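Local coordinates for calmodulin-binding transcription activator 1 (PDB 2CXK), which acts as a transcriptional activator and is represented here by its TIG domain, one piece of a much longer protein, at residues Trp31-Gln44 against Val69-Ser81. Residues are numbered along the deposited sequence; the frame is centred on the assembly and turned at random.
Sequences WQEASNNYSCLFDQ and VTLQVAFNNQIIS
Phe75 reaches from its strand into the loop that leads up to Tyr38. CB carries CG anti to the backbone N (chi1 -172°), which swings the ring across toward 31-44. CD1 then stands over the centre of the Tyr38 ring, 3.6 Å from Tyr38 CE1; with the planes at 65° this is an edge-to-face pair, Phe75 giving the edge. CE1 meets Ser35 O and Glu33 CB, and CZ at the tip lies 3.7 Å from Ser35 CB. Asn37 CB sits above one face and Glu33 CG above the opposite one, the latter a CH-pi contact 4.0 Å from the ring centroid, so the loop clasps the ring on both faces. Behind it, strands 38-42 and 69-75 run antiparallel, their axes at 163°, as neighbours in the immunoglobulin-like beta-sandwich of the IPT/TIG domain. Ser39 with Ala74 and Leu41 with Gln72 are the hydrogen-bonded pairs; Ala74 N donates to Ser39 O at 2.9 Å. On the face bearing Tyr38, Cys40 and Phe42, Leu71 CD1 lies over the centre of the Phe42 ring, 3.5 Å from the centroid, while Phe86 meets Phe42 edge-to-face. Val73 CG1 lies over a face of the six-membered ring of Trp31, a CH-pi contact 4.1 Å from the centroid, and Trp31 NE1 is hydrogen-bonded to Ile27 O. On the other face, which bears Ser39 and Leu41, one water bridges Ser39 OG and Asn77 ND2, and another joins Leu41 O, Gln44 N, Thr70 OG1 and Gln72 NE2. The direct side-chain hydrogen bond from Gln72 NE2 to Gln44 OE1, 3.2 Å long and bent, is weak.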
ATOM      1  N   TRP A  31      10.154   9.765   1.935  1.00 23.46           N
ATOM      2  CA  TRP A  31      10.565  10.159   0.585  1.00 24.77           C
ATOM      3  C   TRP A  31       9.929  11.487   0.187  1.00 26.85           C
ATOM      4  O   TRP A  31       8.711  11.632   0.225  1.00 25.42           O
ATOM      5  CB  TRP A  31      10.183   9.088  -0.446  1.00 21.43           C
ATOM      6  CG  TRP A  31       9.813   7.749   0.139  1.00 19.81           C
ATOM      7  CD1 TRP A  31       8.600   7.123   0.033  1.00 19.14           C
ATOM      8  CD2 TRP A  31      10.648   6.875   0.909  1.00 16.70           C
ATOM      9  NE1 TRP A  31       8.629   5.919   0.686  1.00 16.99           N
ATOM     10  CE2 TRP A  31       9.871   5.738   1.234  1.00 16.42           C
ATOM     11  CE3 TRP A  31      11.975   6.938   1.358  1.00 15.65           C
ATOM     12  CZ2 TRP A  31      10.377   4.674   1.986  1.00 15.62           C
ATOM     13  CZ3 TRP A  31      12.478   5.876   2.109  1.00 15.83           C
ATOM     14  CH2 TRP A  31      11.679   4.760   2.414  1.00 15.79           C
ATOM     15  N   GLN A  32      10.755  12.447  -0.220  1.00 31.52           N
ATOM     16  CA  GLN A  32      10.257  13.766  -0.604  1.00 36.75           C
ATOM     17  C   GLN A  32      10.780  14.258  -1.953  1.00 39.41           C
ATOM     18  O   GLN A  32      10.097  15.016  -2.646  1.00 40.14           O
ATOM     19  CB  GLN A  32      10.623  14.790   0.474  1.00 38.88           C
ATOM     20  CG  GLN A  32      10.040  14.505   1.853  1.00 42.35           C
ATOM     21  CD  GLN A  32       8.524  14.628   1.890  1.00 44.83           C
ATOM     22  OE1 GLN A  32       7.960  15.631   1.444  1.00 45.91           O
ATOM     23  NE2 GLN A  32       7.857  13.609   2.431  1.00 44.33           N
ATOM     24  N   GLU A  33      11.988  13.831  -2.313  1.00 42.63           N
ATOM     25  CA  GLU A  33      12.622  14.242  -3.570  1.00 45.62           C
ATOM     26  C   GLU A  33      11.638  14.358  -4.728  1.00 45.18           C
ATOM     27  O   GLU A  33      10.671  13.606  -4.819  1.00 46.11           O
ATOM     28  CB  GLU A  33      13.746  13.268  -3.952  1.00 48.52           C
ATOM     29  CG  GLU A  33      14.897  13.193  -2.944  1.00 52.02           C
ATOM     30  CD  GLU A  33      15.563  14.540  -2.697  1.00 54.27           C
ATOM     31  OE1 GLU A  33      16.084  15.133  -3.667  1.00 54.01           O
ATOM     32  OE2 GLU A  33      15.564  15.003  -1.532  1.00 55.25           O
ATOM     33  N   ALA A  34      11.886  15.315  -5.613  1.00 43.86           N
ATOM     34  CA  ALA A  34      11.011  15.508  -6.755  1.00 42.92           C
ATOM     35  C   ALA A  34      11.534  14.724  -7.948  1.00 41.49           C
ATOM     36  O   ALA A  34      10.758  14.210  -8.748  1.00 42.09           O
ATOM     37  CB  ALA A  34      10.910  16.994  -7.101  1.00 44.05           C
ATOM     38  N   SER A  35      12.854  14.621  -8.050  1.00 39.88           N
ATOM     39  CA  SER A  35      13.477  13.908  -9.157  1.00 39.43           C
ATOM     40  C   SER A  35      12.967  12.473  -9.286  1.00 37.07           C
ATOM     41  O   SER A  35      12.803  11.768  -8.294  1.00 36.82           O
ATOM     42  CB  SER A  35      14.999  13.904  -8.993  1.00 40.83           C
ATOM     43  OG  SER A  35      15.622  13.385 -10.151  1.00 42.39           O
ATOM     44  N   ASN A  36      12.735  12.061 -10.527  1.00 34.05           N
ATOM     45  CA  ASN A  36      12.232  10.734 -10.861  1.00 31.71           C
ATOM     46  C   ASN A  36      13.348   9.674 -10.872  1.00 28.74           C
ATOM     47  O   ASN A  36      13.533   8.971 -11.866  1.00 27.33           O
ATOM     48  CB  ASN A  36      11.574  10.811 -12.243  1.00 35.36           C
ATOM     49  CG  ASN A  36      10.932   9.507 -12.670  1.00 38.86           C
ATOM     50  OD1 ASN A  36      10.576   9.340 -13.838  1.00 41.73           O
ATOM     51  ND2 ASN A  36      10.769   8.582 -11.731  1.00 41.65           N
ATOM     52  N   ASN A  37      14.087   9.550  -9.774  1.00 24.42           N
ATOM     53  CA  ASN A  37      15.177   8.576  -9.728  1.00 22.14           C
ATOM     54  C   ASN A  37      15.078   7.575  -8.587  1.00 19.36           C
ATOM     55  O   ASN A  37      16.089   7.029  -8.140  1.00 17.13           O
ATOM     56  CB  ASN A  37      16.523   9.296  -9.660  1.00 22.57           C
ATOM     57  CG  ASN A  37      16.792  10.125 -10.893  1.00 25.77           C
ATOM     58  OD1 ASN A  37      17.017  11.330 -10.803  1.00 27.42           O
ATOM     59  ND2 ASN A  37      16.768   9.483 -12.057  1.00 26.43           N
ATOM     60  N   TYR A  38      13.858   7.346  -8.115  1.00 16.46           N
ATOM     61  CA  TYR A  38      13.625   6.386  -7.044  1.00 14.52           C
ATOM     62  C   TYR A  38      13.525   4.989  -7.637  1.00 13.32           C
ATOM     63  O   TYR A  38      13.112   4.819  -8.778  1.00 13.05           O
ATOM     64  CB  TYR A  38      12.312   6.687  -6.334  1.00 13.27           C
ATOM     65  CG  TYR A  38      12.366   7.838  -5.368  1.00 14.13           C
ATOM     66  CD1 TYR A  38      12.973   7.691  -4.123  1.00 14.15           C
ATOM     67  CD2 TYR A  38      11.779   9.064  -5.684  1.00 14.53           C
ATOM     68  CE1 TYR A  38      12.994   8.732  -3.210  1.00 15.97           C
ATOM     69  CE2 TYR A  38      11.795  10.116  -4.775  1.00 16.59           C
ATOM     70  CZ  TYR A  38      12.403   9.939  -3.541  1.00 16.75           C
ATOM     71  OH  TYR A  38      12.406  10.964  -2.630  1.00 20.83           O
ATOM     72  N   SER A  39      13.907   3.992  -6.854  1.00 12.75           N
ATOM     73  CA  SER A  39      13.811   2.606  -7.287  1.00 13.54           C
ATOM     74  C   SER A  39      13.642   1.758  -6.041  1.00 13.37           C
ATOM     75  O   SER A  39      13.874   2.226  -4.921  1.00 12.74           O
ATOM     76  CB  SER A  39      15.067   2.166  -8.058  1.00 13.46           C
ATOM     77  OG  SER A  39      16.221   2.176  -7.235  1.00 15.52           O
ATOM     78  N   CYS A  40      13.209   0.518  -6.233  1.00 12.67           N
ATOM     79  CA  CYS A  40      13.042  -0.404  -5.122  1.00 13.51           C
ATOM     80  C   CYS A  40      13.823  -1.648  -5.476  1.00 12.31           C
ATOM     81  O   CYS A  40      13.795  -2.109  -6.617  1.00 13.17           O
ATOM     82  CB  CYS A  40      11.566  -0.752  -4.903  1.00 11.12           C
ATOM     83  SG  CYS A  40      10.592   0.644  -4.284  1.00 14.83           S
ATOM     84  N   LEU A  41      14.530  -2.186  -4.497  1.00 13.22           N
ATOM     85  CA  LEU A  41      15.330  -3.376  -4.728  1.00 13.97           C
ATOM     86  C   LEU A  41      14.769  -4.542  -3.937  1.00 12.39           C
ATOM     87  O   LEU A  41      14.642  -4.464  -2.714  1.00 11.80           O
ATOM     88  CB  LEU A  41      16.780  -3.134  -4.298  1.00 16.21           C
ATOM     89  CG  LEU A  41      17.455  -1.835  -4.755  1.00 21.66           C
ATOM     90  CD1 LEU A  41      18.914  -1.847  -4.322  1.00 24.43           C
ATOM     91  CD2 LEU A  41      17.362  -1.693  -6.253  1.00 21.38           C
ATOM     92  N   PHE A  42      14.411  -5.606  -4.648  1.00 13.47           N
ATOM     93  CA  PHE A  42      13.895  -6.828  -4.037  1.00 13.07           C
ATOM     94  C   PHE A  42      15.029  -7.836  -4.201  1.00 15.66           C
ATOM     95  O   PHE A  42      15.334  -8.238  -5.321  1.00 15.28           O
ATOM     96  CB  PHE A  42      12.653  -7.330  -4.777  1.00 12.78           C
ATOM     97  CG  PHE A  42      11.459  -6.419  -4.664  1.00 10.80           C
ATOM     98  CD1 PHE A  42      11.399  -5.234  -5.383  1.00  9.80           C
ATOM     99  CD2 PHE A  42      10.384  -6.762  -3.842  1.00 12.14           C
ATOM    100  CE1 PHE A  42      10.278  -4.396  -5.290  1.00  9.29           C
ATOM    101  CE2 PHE A  42       9.263  -5.932  -3.742  1.00 10.62           C
ATOM    102  CZ  PHE A  42       9.216  -4.745  -4.472  1.00  7.75           C
ATOM    103  N   ASP A  43      15.649  -8.238  -3.094  1.00 17.40           N
ATOM    104  CA  ASP A  43      16.773  -9.168  -3.142  1.00 18.80           C
ATOM    105  C   ASP A  43      17.776  -8.636  -4.167  1.00 19.61           C
ATOM    106  O   ASP A  43      18.275  -9.374  -5.015  1.00 17.96           O
ATOM    107  CB  ASP A  43      16.306 -10.579  -3.540  1.00 19.59           C
ATOM    108  CG  ASP A  43      17.402 -11.633  -3.351  1.00 22.83           C
ATOM    109  OD1 ASP A  43      18.239 -11.450  -2.444  1.00 24.83           O
ATOM    110  OD2 ASP A  43      17.423 -12.644  -4.089  1.00 22.28           O
ATOM    111  N   GLN A  44      18.044  -7.336  -4.090  1.00 20.86           N
ATOM    112  CA  GLN A  44      18.971  -6.672  -4.999  1.00 23.26           C
ATOM    113  C   GLN A  44      18.491  -6.526  -6.444  1.00 22.65           C
ATOM    114  O   GLN A  44      19.204  -5.963  -7.277  1.00 22.03           O
ATOM    115  CB  GLN A  44      20.336  -7.374  -4.971  1.00 26.35           C
ATOM    116  CG  GLN A  44      20.949  -7.416  -3.578  1.00 29.82           C
ATOM    117  CD  GLN A  44      20.995  -6.043  -2.924  1.00 33.14           C
ATOM    118  OE1 GLN A  44      20.781  -5.908  -1.716  1.00 34.55           O
ATOM    119  NE2 GLN A  44      21.283  -5.017  -3.719  1.00 34.26           N
ATOM    120  N   VAL A  69      12.787 -12.176   1.042  1.00 18.94           N
ATOM    121  CA  VAL A  69      13.833 -11.350   0.455  1.00 16.09           C
ATOM    122  C   VAL A  69      13.833  -9.971   1.083  1.00 15.88           C
ATOM    123  O   VAL A  69      12.887  -9.586   1.762  1.00 16.32           O
ATOM    124  CB  VAL A  69      13.640 -11.180  -1.072  1.00 18.18           C
ATOM    125  CG1 VAL A  69      13.639 -12.535  -1.754  1.00 18.30           C
ATOM    126  CG2 VAL A  69      12.335 -10.442  -1.359  1.00 17.23           C
ATOM    127  N   THR A  70      14.905  -9.229   0.849  1.00 14.00           N
ATOM    128  CA  THR A  70      15.023  -7.870   1.358  1.00 13.83           C
ATOM    129  C   THR A  70      14.323  -6.927   0.389  1.00 13.44           C
ATOM    130  O   THR A  70      14.344  -7.149  -0.822  1.00 13.76           O
ATOM    131  CB  THR A  70      16.490  -7.431   1.425  1.00 16.53           C
ATOM    132  OG1 THR A  70      17.108  -7.696   0.159  1.00 16.98           O
ATOM    133  CG2 THR A  70      17.234  -8.169   2.521  1.00 15.64           C
ATOM    134  N   LEU A  71      13.690  -5.888   0.930  1.00 12.13           N
ATOM    135  CA  LEU A  71      13.033  -4.870   0.120  1.00 11.46           C
ATOM    136  C   LEU A  71      13.633  -3.556   0.608  1.00 12.94           C
ATOM    137  O   LEU A  71      13.544  -3.230   1.794  1.00 11.94           O
ATOM    138  CB  LEU A  71      11.511  -4.880   0.335  1.00  7.97           C
ATOM    139  CG  LEU A  71      10.741  -3.718  -0.312  1.00 11.28           C
ATOM    140  CD1 LEU A  71      11.110  -3.594  -1.796  1.00  8.31           C
ATOM    141  CD2 LEU A  71       9.237  -3.953  -0.148  1.00 12.26           C
ATOM    142  N   GLN A  72      14.270  -2.818  -0.298  1.00 14.73           N
ATOM    143  CA  GLN A  72      14.897  -1.545   0.057  1.00 14.11           C
ATOM    144  C   GLN A  72      14.523  -0.448  -0.934  1.00 14.46           C
ATOM    145  O   GLN A  72      14.208  -0.729  -2.090  1.00 14.56           O
ATOM    146  CB  GLN A  72      16.422  -1.693   0.048  1.00 15.64           C
ATOM    147  CG  GLN A  72      16.973  -2.812   0.919  1.00 16.37           C
ATOM    148  CD  GLN A  72      18.441  -3.074   0.632  1.00 18.63           C
ATOM    149  OE1 GLN A  72      19.327  -2.557   1.317  1.00 21.20           O
ATOM    150  NE2 GLN A  72      18.703  -3.869  -0.395  1.00 16.90           N
ATOM    151  N   VAL A  73      14.556   0.799  -0.474  1.00 11.83           N
ATOM    152  CA  VAL A  73      14.266   1.946  -1.332  1.00 11.27           C
ATOM    153  C   VAL A  73      15.601   2.630  -1.651  1.00 13.16           C
ATOM    154  O   VAL A  73      16.438   2.802  -0.767  1.00 13.89           O
ATOM    155  CB  VAL A  73      13.350   2.967  -0.630  1.00  9.75           C
ATOM    156  CG1 VAL A  73      13.172   4.194  -1.501  1.00  9.51           C
ATOM    157  CG2 VAL A  73      12.007   2.337  -0.336  1.00 11.14           C
ATOM    158  N   ALA A  74      15.796   2.999  -2.912  1.00 10.79           N
ATOM    159  CA  ALA A  74      17.025   3.665  -3.337  1.00 13.90           C
ATOM    160  C   ALA A  74      16.702   4.914  -4.151  1.00 15.38           C
ATOM    161  O   ALA A  74      15.616   5.034  -4.720  1.00 15.31           O
ATOM    162  CB  ALA A  74      17.866   2.716  -4.174  1.00 13.01           C
ATOM    163  N   PHE A  75      17.653   5.842  -4.196  1.00 15.56           N
ATOM    164  CA  PHE A  75      17.516   7.075  -4.969  1.00 16.80           C
ATOM    165  C   PHE A  75      18.845   7.171  -5.710  1.00 17.58           C
ATOM    166  O   PHE A  75      19.903   7.159  -5.078  1.00 16.73           O
ATOM    167  CB  PHE A  75      17.342   8.292  -4.063  1.00 17.22           C
ATOM    168  CG  PHE A  75      17.013   9.554  -4.810  1.00 19.15           C
ATOM    169  CD1 PHE A  75      15.739   9.754  -5.336  1.00 18.09           C
ATOM    170  CD2 PHE A  75      17.986  10.529  -5.023  1.00 19.36           C
ATOM    171  CE1 PHE A  75      15.436  10.906  -6.064  1.00 19.78           C
ATOM    172  CE2 PHE A  75      17.694  11.686  -5.752  1.00 19.11           C
ATOM    173  CZ  PHE A  75      16.420  11.875  -6.272  1.00 18.62           C
ATOM    174  N   ASN A  76      18.785   7.257  -7.036  1.00 16.83           N
ATOM    175  CA  ASN A  76      19.994   7.293  -7.864  1.00 18.16           C
ATOM    176  C   ASN A  76      20.818   6.040  -7.562  1.00 17.32           C
ATOM    177  O   ASN A  76      22.046   6.065  -7.542  1.00 16.95           O
ATOM    178  CB  ASN A  76      20.807   8.560  -7.587  1.00 19.18           C
ATOM    179  CG  ASN A  76      20.229   9.782  -8.275  1.00 19.81           C
ATOM    180  OD1 ASN A  76      20.366  10.903  -7.789  1.00 24.19           O
ATOM    181  ND2 ASN A  76      19.593   9.575  -9.420  1.00 18.49           N
ATOM    182  N   ASN A  77      20.095   4.942  -7.345  1.00 16.19           N
ATOM    183  CA  ASN A  77      20.635   3.612  -7.036  1.00 16.70           C
ATOM    184  C   ASN A  77      21.366   3.529  -5.709  1.00 17.98           C
ATOM    185  O   ASN A  77      22.033   2.536  -5.428  1.00 17.56           O
ATOM    186  CB  ASN A  77      21.560   3.083  -8.144  1.00 14.71           C
ATOM    187  CG  ASN A  77      21.808   1.575  -8.025  1.00 18.69           C
ATOM    188  OD1 ASN A  77      22.947   1.102  -8.113  1.00 19.47           O
ATOM    189  ND2 ASN A  77      20.736   0.817  -7.828  1.00 14.39           N
ATOM    190  N   GLN A  78      21.249   4.573  -4.897  1.00 18.21           N
ATOM    191  CA  GLN A  78      21.874   4.562  -3.581  1.00 19.84           C
ATOM    192  C   GLN A  78      20.801   4.168  -2.561  1.00 18.77           C
ATOM    193  O   GLN A  78      19.753   4.807  -2.483  1.00 16.45           O
ATOM    194  CB  GLN A  78      22.412   5.950  -3.234  1.00 23.76           C
ATOM    195  CG  GLN A  78      23.029   6.043  -1.839  1.00 31.48           C
ATOM    196  CD  GLN A  78      23.278   7.480  -1.388  1.00 36.19           C
ATOM    197  OE1 GLN A  78      23.700   7.720  -0.253  1.00 39.55           O
ATOM    198  NE2 GLN A  78      23.018   8.439  -2.276  1.00 38.13           N
ATOM    199  N   ILE A  79      21.051   3.119  -1.784  1.00 19.43           N
ATOM    200  CA  ILE A  79      20.079   2.692  -0.775  1.00 18.77           C
ATOM    201  C   ILE A  79      19.853   3.819   0.231  1.00 19.82           C
ATOM    202  O   ILE A  79      20.809   4.336   0.818  1.00 20.23           O
ATOM    203  CB  ILE A  79      20.570   1.460   0.000  1.00 18.01           C
ATOM    204  CG1 ILE A  79      20.793   0.293  -0.959  1.00 19.62           C
ATOM    205  CG2 ILE A  79      19.550   1.088   1.085  1.00 18.42           C
ATOM    206  CD1 ILE A  79      19.582  -0.053  -1.775  1.00 21.17           C
ATOM    207  N   ILE A  80      18.593   4.196   0.437  1.00 20.02           N
ATOM    208  CA  ILE A  80      18.265   5.270   1.371  1.00 18.81           C
ATOM    209  C   ILE A  80      17.276   4.863   2.462  1.00 20.19           C
ATOM    210  O   ILE A  80      16.687   5.726   3.121  1.00 21.29           O
ATOM    211  CB  ILE A  80      17.656   6.487   0.652  1.00 20.03           C
ATOM    212  CG1 ILE A  80      16.394   6.065  -0.104  1.00 17.41           C
ATOM    213  CG2 ILE A  80      18.678   7.103  -0.285  1.00 16.56           C
ATOM    214  CD1 ILE A  80      15.537   7.229  -0.545  1.00 21.22           C
ATOM    215  N   SER A  81      17.085   3.563   2.654  1.00 17.40           N
ATOM    216  CA  SER A  81      16.154   3.096   3.675  1.00 15.31           C
ATOM    217  C   SER A  81      16.674   1.829   4.322  1.00 15.18           C
ATOM    218  O   SER A  81      17.694   1.289   3.911  1.00 14.87           O
ATOM    219  CB  SER A  81      14.785   2.797   3.054  1.00 15.70           C
ATOM    220  OG  SER A  81      14.813   1.559   2.356  1.00 13.60           O
TER
HETATM  221  O   HOH W   1      17.320   4.627  -7.729  1.00 14.65           O
HETATM  222  O   HOH W   2      18.133   0.909  -8.678  1.00 21.11           O
HETATM  223  O   HOH W   3      16.897  -5.667  -1.648  1.00 12.87           O
HETATM  224  O   HOH W   4      17.058 -11.188   0.037  1.00 18.65           O
HETATM  225  O   HOH W   5      19.696  -8.122  -0.248  1.00 27.07           O